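Local coordinates for protein HIRA (Homo sapiens, PDB 5YJE), which is a histone chaperone subunit that cooperates with ASF1A in replication-independent chromatin assembly, represented here by its C-terminal, trimer-forming part, at residues S116-S119 / R123-L126; L154-V159 / V164-E169; Y203-N206 / T211-L214; A282-L287 / H291-W296; Y300-V305 / L349-Q354. All blocks are in the same frame, centred on the assembly; numbering follows the deposited sequence.

Interaction 1: residues S116-S119 / R123-L126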
# COMPACT_ATOMS: atom_id res chain seq x y z
N SER B 116 -10.64 -19.27 -6.52
CA SER B 116 -11.48 -19.47 -5.34
C SER B 116 -10.69 -20.15 -4.24
O SER B 116 -9.82 -20.99 -4.50
CB SER B 116 -12.73 -20.29 -5.67
OG SER B 116 -13.55 -19.62 -6.62
N VAL B 117 -10.96 -19.76 -3.01
CA VAL B 117 -10.18 -20.20 -1.87
C VAL B 117 -11.13 -20.81 -0.84
O VAL B 117 -12.13 -20.19 -0.46
CB VAL B 117 -9.35 -19.04 -1.27
CG1 VAL B 117 -8.56 -19.49 -0.05
CG2 VAL B 117 -8.42 -18.45 -2.36
N PHE B 118 -10.82 -22.04 -0.42
CA PHE B 118 -11.64 -22.87 0.45
C PHE B 118 -10.86 -23.24 1.71
O PHE B 118 -9.63 -23.42 1.69
CB PHE B 118 -12.10 -24.14 -0.27
CG PHE B 118 -12.99 -23.87 -1.42
CD1 PHE B 118 -12.47 -23.70 -2.69
CD2 PHE B 118 -14.36 -23.72 -1.23
CE1 PHE B 118 -13.30 -23.40 -3.76
CE2 PHE B 118 -15.20 -23.42 -2.28
CZ PHE B 118 -14.67 -23.27 -3.56
N SER B 119 -11.60 -23.36 2.81
CA SER B 119 -11.01 -23.75 4.08
C SER B 119 -10.58 -25.21 4.05
O SER B 119 -10.87 -25.97 3.12
CB SER B 119 -12.00 -23.53 5.23
OG SER B 119 -12.95 -24.59 5.27
N ARG B 123 -15.08 -24.96 3.23
CA ARG B 123 -15.92 -23.78 3.13
C ARG B 123 -15.24 -22.73 2.26
O ARG B 123 -14.03 -22.48 2.41
CB ARG B 123 -16.22 -23.25 4.53
CG ARG B 123 -17.33 -22.22 4.61
CD ARG B 123 -17.56 -21.83 6.06
NE ARG B 123 -16.33 -21.91 6.84
CZ ARG B 123 -15.56 -20.85 7.12
NH1 ARG B 123 -15.90 -19.65 6.69
NH2 ARG B 123 -14.45 -21.00 7.84
N ARG B 124 -15.99 -22.14 1.34
CA ARG B 124 -15.48 -20.99 0.59
C ARG B 124 -15.17 -19.85 1.54
O ARG B 124 -16.04 -19.43 2.30
CB ARG B 124 -16.49 -20.52 -0.45
CG ARG B 124 -16.16 -19.12 -0.93
CD ARG B 124 -17.07 -18.64 -2.00
NE ARG B 124 -17.10 -19.51 -3.18
CZ ARG B 124 -16.21 -19.48 -4.18
NH1 ARG B 124 -15.18 -18.63 -4.13
NH2 ARG B 124 -16.35 -20.29 -5.22
N LEU B 125 -13.94 -19.35 1.50
CA LEU B 125 -13.54 -18.31 2.44
C LEU B 125 -13.73 -16.90 1.91
O LEU B 125 -13.96 -15.97 2.70
CB LEU B 125 -12.09 -18.52 2.85
CG LEU B 125 -11.86 -19.81 3.62
CD1 LEU B 125 -10.37 -20.14 3.74
CD2 LEU B 125 -12.51 -19.69 4.98
N LEU B 126 -13.64 -16.70 0.59
CA LEU B 126 -13.72 -15.38 -0.02
C LEU B 126 -14.44 -15.51 -1.35
O LEU B 126 -14.47 -16.58 -1.95
CB LEU B 126 -12.34 -14.76 -0.28
CG LEU B 126 -11.33 -14.82 0.86
CD1 LEU B 126 -9.89 -14.88 0.35
CD2 LEU B 126 -11.54 -13.64 1.80
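Arg124 runs past the ring of Phe118 and reaches back along strand 116-119 to Ser116. Its CB starts the run, resting 3.7 Å from Phe118 CE2. CG stands anti to the backbone N (chi1 163°) and passes at the limit of contact by Val117 O. A bend at chi3 then turns the guanidinium toward Ser116, with Phe118 CZ over one of its faces, offset toward the rim; ring and guanidinium planes lie 58° apart. At the tip, NH2 donates to Ser116 OG at 3.2 Å, with the hydroxyl oxygen close to the guanidinium plane, while NH1 makes only a weak bond to the same oxygen. NH1 has a straighter bond within its own segment, to Leu126 O at 3.1 Å, so face and edge contacts together fix the rotation of the group.

Under this arm the backbones form a single bridge, Phe118 with Arg124. Leu125 N donates almost straight to Val117 O at 2.8 Å, and Ser119 N to Arg123 O. Ser119 OG takes Arg123 N at 3.0 Å, but its main partner is Glu315 of the second subunit, which also forms a salt bridge with Arg123. The turn thus folds back against strand 114-119 of its four-stranded antiparallel sheet: Phe118 packs back onto strands 86-92 and 105-110, and helical residues of the second subunit meet the two arginines.

Interaction 2: residues L154-V159 / V164-E169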
# COMPACT_ATOMS: atom_id res chain seq x y z
N LEU B 154 2.70 -11.86 -10.43
CA LEU B 154 2.75 -12.70 -9.25
C LEU B 154 1.94 -12.01 -8.16
O LEU B 154 2.09 -10.80 -7.95
CB LEU B 154 4.22 -12.90 -8.80
CG LEU B 154 4.55 -13.87 -7.65
CD1 LEU B 154 6.03 -14.23 -7.74
CD2 LEU B 154 4.24 -13.34 -6.28
N SER B 155 1.09 -12.77 -7.48
CA SER B 155 0.29 -12.22 -6.39
C SER B 155 0.36 -13.16 -5.20
O SER B 155 0.46 -14.38 -5.34
CB SER B 155 -1.17 -12.02 -6.77
OG SER B 155 -1.34 -11.03 -7.76
N VAL B 156 0.33 -12.57 -4.01
CA VAL B 156 0.30 -13.34 -2.78
C VAL B 156 -0.74 -12.70 -1.87
O VAL B 156 -0.75 -11.48 -1.69
CB VAL B 156 1.67 -13.40 -2.06
CG1 VAL B 156 1.57 -14.26 -0.79
CG2 VAL B 156 2.75 -13.93 -3.00
N TRP B 157 -1.63 -13.52 -1.35
CA TRP B 157 -2.63 -13.08 -0.40
C TRP B 157 -2.49 -13.89 0.87
O TRP B 157 -2.21 -15.10 0.83
CB TRP B 157 -4.03 -13.23 -0.97
CG TRP B 157 -4.31 -12.40 -2.17
CD1 TRP B 157 -4.72 -11.09 -2.19
CD2 TRP B 157 -4.25 -12.83 -3.53
NE1 TRP B 157 -4.90 -10.67 -3.49
CE2 TRP B 157 -4.61 -11.72 -4.33
CE3 TRP B 157 -3.92 -14.03 -4.15
CZ2 TRP B 157 -4.65 -11.79 -5.72
CZ3 TRP B 157 -3.96 -14.11 -5.53
CH2 TRP B 157 -4.33 -13.00 -6.30
N ASP B 158 -2.66 -13.21 1.99
CA ASP B 158 -2.83 -13.84 3.29
C ASP B 158 -4.33 -14.05 3.43
O ASP B 158 -5.07 -13.12 3.75
CB ASP B 158 -2.25 -12.94 4.38
CG ASP B 158 -2.41 -13.51 5.77
OD1 ASP B 158 -3.25 -14.40 6.01
OD2 ASP B 158 -1.70 -13.01 6.67
N VAL B 159 -4.81 -15.27 3.16
CA VAL B 159 -6.27 -15.43 3.21
C VAL B 159 -6.76 -15.46 4.65
O VAL B 159 -7.93 -15.17 4.90
CB VAL B 159 -6.76 -16.68 2.45
CG1 VAL B 159 -6.33 -16.63 0.99
CG2 VAL B 159 -6.27 -17.93 3.12
N VAL B 164 -3.83 -8.42 0.92
CA VAL B 164 -2.85 -8.74 -0.11
C VAL B 164 -1.46 -8.64 0.49
O VAL B 164 -1.19 -7.76 1.32
CB VAL B 164 -3.00 -7.80 -1.33
CG1 VAL B 164 -2.83 -6.32 -0.90
CG2 VAL B 164 -2.00 -8.16 -2.41
N VAL B 165 -0.59 -9.56 0.12
CA VAL B 165 0.81 -9.49 0.51
C VAL B 165 1.66 -8.97 -0.63
O VAL B 165 2.47 -8.06 -0.45
CB VAL B 165 1.30 -10.87 0.99
CG1 VAL B 165 2.77 -10.80 1.31
CG2 VAL B 165 0.50 -11.32 2.19
N VAL B 166 1.48 -9.53 -1.82
CA VAL B 166 2.18 -9.07 -3.02
C VAL B 166 1.13 -8.80 -4.09
O VAL B 166 0.36 -9.70 -4.45
CB VAL B 166 3.19 -10.11 -3.52
CG1 VAL B 166 3.95 -9.56 -4.71
CG2 VAL B 166 4.15 -10.54 -2.40
N LYS B 167 1.12 -7.57 -4.61
CA LYS B 167 0.10 -7.11 -5.55
C LYS B 167 0.65 -7.12 -6.97
O LYS B 167 1.31 -6.17 -7.38
CB LYS B 167 -0.39 -5.72 -5.15
CG LYS B 167 -1.34 -5.05 -6.13
CD LYS B 167 -2.66 -5.79 -6.23
CE LYS B 167 -3.66 -5.09 -7.16
NZ LYS B 167 -4.06 -3.73 -6.70
N GLU B 168 0.35 -8.18 -7.71
CA GLU B 168 0.57 -8.28 -9.17
C GLU B 168 1.93 -7.73 -9.62
O GLU B 168 2.02 -6.84 -10.47
CB GLU B 168 -0.55 -7.56 -9.94
CG GLU B 168 -1.84 -8.36 -10.09
CD GLU B 168 -3.09 -7.52 -9.81
OE1 GLU B 168 -3.84 -7.88 -8.87
OE2 GLU B 168 -3.32 -6.50 -10.52
N GLU B 169 3.00 -8.28 -9.06
CA GLU B 169 4.35 -7.86 -9.43
C GLU B 169 4.77 -8.55 -10.71
O GLU B 169 4.75 -9.78 -10.78
CB GLU B 169 5.35 -8.18 -8.32
CG GLU B 169 5.13 -7.32 -7.13
CD GLU B 169 5.38 -5.83 -7.42
OE1 GLU B 169 6.37 -5.50 -8.12
OE2 GLU B 169 4.59 -5.01 -6.93
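Val156 pushes its two methyls against Val165 and Val166, the paired residues of a classic beta bulge in the hairpin of strands 153-158 and 163-170. With CG1 anti to its backbone N (chi1 -178°) and CG2 beside that N, the two branches part: CG1 fits against Val165 CB at 3.8 Å, and CG2 meets Val166 CG2 at 3.7 Å. Val166 sends its other methyl, CG1, toward Leu154 CD2, filling the step between Leu154 and Val156. Val165, swung round by the bulge, lays CG2 beside Asp158 CB, 3.9 Å away.

On the other side of the hairpin Trp157 sets its pyrrole corner against Val164, CD1 lying 3.8 Å from Val164 CB. Ser155 CB sits under one face of the indole, near the rim, and NE1 donates to Leu209 O of the second subunit. A leucine in place of Trp157 would probably leave that carbonyl without this donor and open a gap beside Val164. Lys167 NZ also crosses to the second subunit, where it is hydrogen-bonded to Ser210 OG of that chain and salt-bridged to that chain's own copy of Glu169.

Farther along, Glu168 and Glu169 both face Leu154 in a G1 bulge. Glu168 has left-handed backbone angles, and Leu154 and Glu169 exchange backbone bonds. The first bulge is drawn together at one oxygen: Val156 O accepts from Val165 N at 2.6 Å and from Val166 N at 3.0 Å, both donors arriving from the same face of its carbonyl plane.

Interaction 3: residues Y203-N206 / T211-L214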
# COMPACT_ATOMS: atom_id res chain seq x y z
N TYR B 203 16.09 -14.33 -6.30
CA TYR B 203 15.43 -13.07 -5.98
C TYR B 203 14.21 -13.38 -5.14
O TYR B 203 13.44 -14.29 -5.47
CB TYR B 203 15.00 -12.31 -7.23
CG TYR B 203 16.12 -11.93 -8.16
CD1 TYR B 203 16.57 -12.81 -9.16
CD2 TYR B 203 16.73 -10.69 -8.05
CE1 TYR B 203 17.59 -12.43 -10.02
CE2 TYR B 203 17.73 -10.31 -8.87
CZ TYR B 203 18.17 -11.16 -9.85
OH TYR B 203 19.20 -10.73 -10.66
N CYS B 204 14.03 -12.65 -4.06
CA CYS B 204 12.81 -12.76 -3.31
C CYS B 204 12.13 -11.40 -3.35
O CYS B 204 12.78 -10.37 -3.57
CB CYS B 204 13.08 -13.22 -1.89
SG CYS B 204 13.52 -11.87 -0.83
N PHE B 205 10.80 -11.40 -3.19
CA PHE B 205 10.05 -10.15 -3.15
C PHE B 205 9.79 -9.77 -1.70
O PHE B 205 9.20 -10.54 -0.94
CB PHE B 205 8.73 -10.24 -3.92
CG PHE B 205 8.11 -8.89 -4.14
CD1 PHE B 205 8.44 -8.13 -5.24
CD2 PHE B 205 7.25 -8.35 -3.20
CE1 PHE B 205 7.90 -6.84 -5.42
CE2 PHE B 205 6.71 -7.10 -3.37
CZ PHE B 205 7.04 -6.34 -4.48
N ASN B 206 10.25 -8.58 -1.31
CA ASN B 206 10.00 -8.12 0.04
C ASN B 206 8.72 -7.31 0.04
O ASN B 206 8.61 -6.34 -0.73
CB ASN B 206 11.16 -7.29 0.56
CG ASN B 206 11.02 -6.99 2.06
OD1 ASN B 206 10.76 -5.86 2.45
ND2 ASN B 206 11.15 -8.03 2.89
N THR B 211 9.98 -4.68 -3.24
CA THR B 211 11.12 -4.81 -4.13
C THR B 211 11.42 -6.27 -4.41
O THR B 211 11.26 -7.14 -3.54
CB THR B 211 12.40 -4.16 -3.53
OG1 THR B 211 12.59 -4.65 -2.20
CG2 THR B 211 12.33 -2.64 -3.51
N TRP B 212 11.89 -6.53 -5.62
CA TRP B 212 12.71 -7.70 -5.86
C TRP B 212 14.09 -7.47 -5.25
O TRP B 212 14.74 -6.44 -5.50
CB TRP B 212 12.81 -7.96 -7.34
CG TRP B 212 11.52 -8.47 -7.88
CD1 TRP B 212 10.68 -7.83 -8.74
CD2 TRP B 212 10.91 -9.73 -7.57
NE1 TRP B 212 9.58 -8.62 -9.00
CE2 TRP B 212 9.70 -9.79 -8.30
CE3 TRP B 212 11.26 -10.81 -6.75
CZ2 TRP B 212 8.84 -10.89 -8.23
CZ3 TRP B 212 10.43 -11.90 -6.69
CH2 TRP B 212 9.22 -11.94 -7.43
N ASN B 213 14.54 -8.43 -4.43
CA ASN B 213 15.83 -8.35 -3.76
C ASN B 213 16.67 -9.57 -4.08
O ASN B 213 16.20 -10.71 -3.95
CB ASN B 213 15.68 -8.23 -2.25
CG ASN B 213 14.87 -7.03 -1.85
OD1 ASN B 213 13.71 -7.15 -1.47
ND2 ASN B 213 15.47 -5.85 -1.97
N LEU B 214 17.93 -9.33 -4.44
CA LEU B 214 18.91 -10.38 -4.66
C LEU B 214 19.42 -10.89 -3.31
O LEU B 214 20.15 -10.19 -2.62
CB LEU B 214 20.07 -9.85 -5.50
CG LEU B 214 21.12 -10.89 -5.85
CD1 LEU B 214 20.55 -11.88 -6.89
CD2 LEU B 214 22.37 -10.20 -6.35
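Thr211 O meets three groups of strand 203-206. Asn206 N donates to it at 2.8 Å, Phe205 CA offers a CA-H...O contact, and the Phe205 ring turns a face to it, with CD1 3.4 Å from the oxygen. The next hydrogen-bonded pair of this antiparallel hairpin is Cys204 with Asn213, where Asn213 N approaches Cys204 O almost head-on.

Phe205 and Trp212 form the non-hydrogen-bonded pair between them, and their rings meet edge-to-face. Because Phe205 carries CG anti to its backbone N (chi1 -168°), the CD1 edge of its ring stands over the indole, and the planes are 80° apart. The Phe205 centroid lies 5.1 Å from that of the five-membered ring. Phe205 CB lies over the six-membered ring as a CH-pi contact, 3.9 Å from its centroid, so one indole face takes both the methylene and the phenyl edge. Trp212 CE3 also reaches Tyr203 CB. Beyond it, Leu214 CD1 sits 4.0 Å from the Tyr203 centroid, over the face of the phenol.

Trp212 NE1 is satisfied by Ser170 O. A serine at Trp212 would probably leave the Phe205 edge without a face to rest on and Ser170 O without this donor.

The aromatic side packs toward strand 163-170 and helix 172-175, whereas Cys204 and Asn213 lie against the end of helix 266-286. Trp212 and Asn213 pair with a strand of the third subunit, carrying the sheet across the interface.

Interaction 4: residues A282-L287 / H291-W296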
# COMPACT_ATOMS: atom_id res chain seq x y z
N ALA B 282 21.51 -9.29 5.80
CA ALA B 282 20.49 -8.60 5.04
C ALA B 282 19.56 -9.58 4.33
O ALA B 282 18.35 -9.37 4.26
CB ALA B 282 21.15 -7.67 4.03
N ALA B 283 20.12 -10.66 3.79
CA ALA B 283 19.32 -11.62 3.07
C ALA B 283 18.35 -12.30 4.01
O ALA B 283 17.18 -12.52 3.67
CB ALA B 283 20.22 -12.64 2.37
N ALA B 284 18.81 -12.60 5.23
CA ALA B 284 17.94 -13.25 6.19
C ALA B 284 16.82 -12.30 6.63
O ALA B 284 15.67 -12.72 6.75
CB ALA B 284 18.75 -13.75 7.38
N LEU B 285 17.14 -11.02 6.83
CA LEU B 285 16.13 -10.02 7.13
C LEU B 285 15.10 -9.88 6.00
O LEU B 285 13.89 -9.87 6.24
CB LEU B 285 16.81 -8.69 7.42
CG LEU B 285 15.95 -7.46 7.70
CD1 LEU B 285 15.16 -7.65 8.96
CD2 LEU B 285 16.86 -6.27 7.85
N THR B 286 15.58 -9.76 4.76
CA THR B 286 14.72 -9.66 3.59
C THR B 286 13.76 -10.85 3.48
O THR B 286 12.58 -10.69 3.14
CB THR B 286 15.58 -9.57 2.33
OG1 THR B 286 16.37 -8.38 2.39
CG2 THR B 286 14.73 -9.51 1.10
N LEU B 287 14.26 -12.06 3.75
CA LEU B 287 13.46 -13.26 3.78
C LEU B 287 12.57 -13.34 5.01
O LEU B 287 11.72 -14.24 5.09
CB LEU B 287 14.37 -14.50 3.72
CG LEU B 287 14.76 -15.11 2.37
CD1 LEU B 287 13.54 -15.67 1.63
CD2 LEU B 287 15.44 -14.09 1.51
N HIS B 291 15.20 -17.28 12.70
CA HIS B 291 16.31 -18.05 13.23
C HIS B 291 17.59 -17.78 12.45
O HIS B 291 18.67 -17.62 13.04
CB HIS B 291 15.95 -19.54 13.23
N GLU B 292 17.48 -17.67 11.11
CA GLU B 292 18.66 -17.43 10.29
C GLU B 292 19.16 -16.00 10.45
O GLU B 292 20.38 -15.76 10.44
CB GLU B 292 18.34 -17.74 8.82
CG GLU B 292 18.27 -19.25 8.54
CD GLU B 292 18.02 -19.60 7.08
OE1 GLU B 292 17.22 -18.89 6.43
OE2 GLU B 292 18.64 -20.57 6.59
N TYR B 293 18.25 -15.04 10.63
CA TYR B 293 18.67 -13.68 10.91
C TYR B 293 19.49 -13.62 12.20
O TYR B 293 20.59 -13.05 12.22
CB TYR B 293 17.47 -12.73 11.02
CG TYR B 293 17.91 -11.30 11.30
CD1 TYR B 293 18.38 -10.50 10.28
CD2 TYR B 293 17.86 -10.76 12.58
CE1 TYR B 293 18.80 -9.19 10.51
CE2 TYR B 293 18.26 -9.44 12.83
CZ TYR B 293 18.74 -8.67 11.79
OH TYR B 293 19.16 -7.37 11.99
N ARG B 294 18.95 -14.20 13.28
CA ARG B 294 19.67 -14.20 14.54
C ARG B 294 21.03 -14.89 14.41
O ARG B 294 22.04 -14.39 14.90
CB ARG B 294 18.83 -14.87 15.62
CG ARG B 294 19.57 -15.09 16.92
CD ARG B 294 18.69 -15.74 17.98
NE ARG B 294 19.52 -16.15 19.11
CZ ARG B 294 20.26 -17.25 19.12
NH1 ARG B 294 20.27 -18.06 18.05
NH2 ARG B 294 20.99 -17.55 20.18
N HIS B 295 21.06 -16.03 13.72
CA HIS B 295 22.32 -16.75 13.53
C HIS B 295 23.36 -15.88 12.83
O HIS B 295 24.49 -15.71 13.33
CB HIS B 295 22.06 -18.02 12.73
CG HIS B 295 23.31 -18.70 12.29
ND1 HIS B 295 24.19 -19.28 13.18
CD2 HIS B 295 23.86 -18.87 11.06
CE1 HIS B 295 25.21 -19.80 12.52
NE2 HIS B 295 25.03 -19.56 11.23
N TRP B 296 23.01 -15.32 11.67
CA TRP B 296 23.98 -14.56 10.91
C TRP B 296 24.34 -13.24 11.58
O TRP B 296 25.49 -12.78 11.46
CB TRP B 296 23.46 -14.32 9.50
CG TRP B 296 23.54 -15.54 8.69
CD1 TRP B 296 22.51 -16.31 8.28
CD2 TRP B 296 24.73 -16.17 8.20
NE1 TRP B 296 22.97 -17.37 7.55
CE2 TRP B 296 24.34 -17.31 7.49
CE3 TRP B 296 26.10 -15.86 8.30
CZ2 TRP B 296 25.25 -18.16 6.88
CZ3 TRP B 296 27.01 -16.70 7.69
CH2 TRP B 296 26.58 -17.83 6.98
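The alpha-hairpin of helices 266-286 and 290-307 is closed near its turn by Ala284 and Leu285, which meet Tyr293. Ala284 points toward the facing helix, and its CB comes nearest to main chain, with Tyr293 CB a little farther off: Tyr293 CA lies 3.5 Å away and Tyr293 N equally near. The same methyl also reaches Glu292 C at 3.8 Å, filling the dip between two successive residues. With so small a side chain in the way, Ala284 CA and Tyr293 CA come within 4.8 Å of each other.

Tyr293 sends its ring toward the first helix. Its CG is anti to the backbone N (chi1 -179°), which leads the phenol off the helix beside Ala284 and over to Leu285. There CE1 lies 3.7 Å from Leu285 CB, and CD1 is just as close to Leu285 N, so the CD1-CE1 side of the phenol rests against Leu285 N and CB.

The two helices run nearly antiparallel, with 161° between their directions and axes 8.2 Å apart, a spacing that matches the alanine at the crossing. Tyr293 also packs on Val281, one turn back along the first helix. Glu292 contributes little surface here and spends its carboxylate on Ala245 N and Ser289 OG, tying the second helix to helix 243-247. The third subunit also meets the first helix: Thr286 OG1 is hydrogen-bonded to Ser127 OG of that subunit, and Leu285 packs on its Gln162.

Interaction 5: residues Y300-V305 / L349-Q354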
# COMPACT_ATOMS: atom_id res chain seq x y z
N TYR B 300 28.14 -12.30 12.51
CA TYR B 300 28.64 -11.01 12.04
C TYR B 300 29.18 -10.18 13.19
O TYR B 300 30.23 -9.53 13.06
CB TYR B 300 27.51 -10.27 11.32
CG TYR B 300 27.86 -8.86 10.89
CD1 TYR B 300 28.88 -8.62 9.98
CD2 TYR B 300 27.14 -7.78 11.36
CE1 TYR B 300 29.19 -7.33 9.57
CE2 TYR B 300 27.44 -6.49 10.97
CZ TYR B 300 28.46 -6.27 10.08
OH TYR B 300 28.74 -4.98 9.70
N ALA B 301 28.48 -10.17 14.32
CA ALA B 301 28.95 -9.42 15.47
C ALA B 301 30.25 -10.02 16.01
O ALA B 301 31.18 -9.29 16.35
CB ALA B 301 27.88 -9.40 16.55
N ARG B 302 30.32 -11.36 16.08
CA ARG B 302 31.57 -12.00 16.48
C ARG B 302 32.72 -11.56 15.58
O ARG B 302 33.82 -11.28 16.06
CB ARG B 302 31.40 -13.52 16.46
CG ARG B 302 32.67 -14.33 16.75
CD ARG B 302 32.36 -15.68 17.40
NE ARG B 302 31.17 -16.33 16.84
CZ ARG B 302 29.96 -16.33 17.42
NH1 ARG B 302 29.78 -15.72 18.59
NH2 ARG B 302 28.94 -16.94 16.84
N TYR B 303 32.48 -11.48 14.27
CA TYR B 303 33.52 -11.04 13.36
C TYR B 303 33.93 -9.60 13.63
O TYR B 303 35.12 -9.30 13.70
CB TYR B 303 33.06 -11.18 11.91
CG TYR B 303 34.20 -10.95 10.94
CD1 TYR B 303 35.22 -11.89 10.81
CD2 TYR B 303 34.26 -9.80 10.16
CE1 TYR B 303 36.25 -11.70 9.93
CE2 TYR B 303 35.32 -9.60 9.26
CZ TYR B 303 36.30 -10.55 9.16
OH TYR B 303 37.35 -10.39 8.28
N LEU B 304 32.95 -8.70 13.75
CA LEU B 304 33.26 -7.30 14.03
C LEU B 304 34.11 -7.17 15.28
O LEU B 304 35.02 -6.34 15.34
CB LEU B 304 31.98 -6.47 14.18
CG LEU B 304 30.95 -6.35 13.05
CD1 LEU B 304 29.79 -5.48 13.49
CD2 LEU B 304 31.61 -5.79 11.81
N VAL B 305 33.82 -7.99 16.30
CA VAL B 305 34.62 -7.97 17.52
C VAL B 305 36.03 -8.49 17.25
O VAL B 305 37.03 -7.87 17.63
CB VAL B 305 33.92 -8.77 18.63
CG1 VAL B 305 34.89 -9.09 19.74
CG2 VAL B 305 32.73 -7.98 19.18
N LEU B 349 26.67 -9.22 24.19
CA LEU B 349 27.61 -8.67 25.15
C LEU B 349 28.60 -9.68 25.75
O LEU B 349 29.68 -9.26 26.17
CB LEU B 349 26.85 -7.94 26.26
CG LEU B 349 25.86 -6.85 25.78
CD1 LEU B 349 25.58 -5.86 26.91
CD2 LEU B 349 26.33 -6.11 24.53
N PRO B 350 28.29 -10.99 25.85
CA PRO B 350 29.37 -11.97 26.07
C PRO B 350 30.53 -11.80 25.10
O PRO B 350 31.69 -11.59 25.50
CB PRO B 350 28.67 -13.32 25.85
CG PRO B 350 27.28 -13.07 26.31
CD PRO B 350 26.97 -11.61 26.07
N VAL B 351 30.22 -11.87 23.80
CA VAL B 351 31.24 -11.81 22.76
C VAL B 351 31.95 -10.46 22.79
O VAL B 351 33.18 -10.39 22.66
CB VAL B 351 30.60 -12.08 21.39
CG1 VAL B 351 31.65 -12.55 20.39
CG2 VAL B 351 29.46 -13.09 21.53
N ILE B 352 31.19 -9.37 22.97
CA ILE B 352 31.79 -8.04 23.00
C ILE B 352 32.69 -7.89 24.22
O ILE B 352 33.76 -7.28 24.15
CB ILE B 352 30.69 -6.97 22.96
CG1 ILE B 352 29.83 -7.12 21.71
CG2 ILE B 352 31.30 -5.57 23.03
CD1 ILE B 352 28.60 -6.23 21.70
N GLY B 353 32.26 -8.43 25.35
CA GLY B 353 33.09 -8.40 26.54
C GLY B 353 34.36 -9.21 26.39
O GLY B 353 35.39 -8.87 26.98
N GLN B 354 34.32 -10.26 25.57
CA GLN B 354 35.48 -11.12 25.36
C GLN B 354 36.67 -10.38 24.73
O GLN B 354 37.73 -10.99 24.55
CB GLN B 354 35.09 -12.31 24.48
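Val305 and Ile352 meet at about a right angle, as do Arg302 and Val351, so this contact consists of two crossed pairs, about a turn apart on helix 290-307 and on successive residues of helix 341-353. In the first cross Val305 CG2 lies 3.9 Å from Ile352 CG1 and equally near Ile352 CA. Val305 has CG1 anti to its backbone N (chi1 164°), and that second methyl is left to reach Val351 O, 3.6 Å away. The valine thus straddles the two neighbouring residues, one branch on the carbonyl of Val351 and the other on the root of Ile352.

Helices 290-307 and 341-353 run nearly parallel in the C-terminal helical part of the chain, their local directions only 14° apart. The axes stand 9.4 Å from each other, a gap bridged by branched side chains.

Val351 answers in the opposite direction. Its CG1 touches the main chain of the other helix at Arg302 CA, 3.9 Å off, while CG2 points to the tip of the arginine. The Arg302 chain bends at chi3, and this brings NH1 back to lie 4.0 Å from Val351 CG2. The methyl sits at the edge of the guanidinium, near its plane, so the aliphatic shaft and one corner of the head group both border the valine.

Helix 341-353 is kinked at Pro350 and Val351, right where the contact begins. Ile352 extends the apolar seam to Cys317 of helix 310-320 and Phe362 of helix 359-370, while Val305 also packs on Asn355 just past the kinked helix.

Overall arrangement
From the N terminus the contacts follow in series, none nested or crossed. Interaction 1 closes the short loop after strand 114-119; interactions 2 and 3 each close a beta hairpin at the end of successive four-stranded sheets; interaction 4 closes the turn between two helices. Interaction 5 spans 43 intervening residues and brings helix 341-353 back to helix 290-307, which it shares with interaction 4. Val159 packs interaction 2 onto interaction 1, Phe205 joins interactions 2 and 3, and Asn206 and Cys204 meet Thr286 of interaction 4. Interactions 1 and 5, about 50 Å apart between centres, lie on opposite sides of the chain's centre. Interactions 1 and 2 touch the second subunit, and 3 and 4 the third.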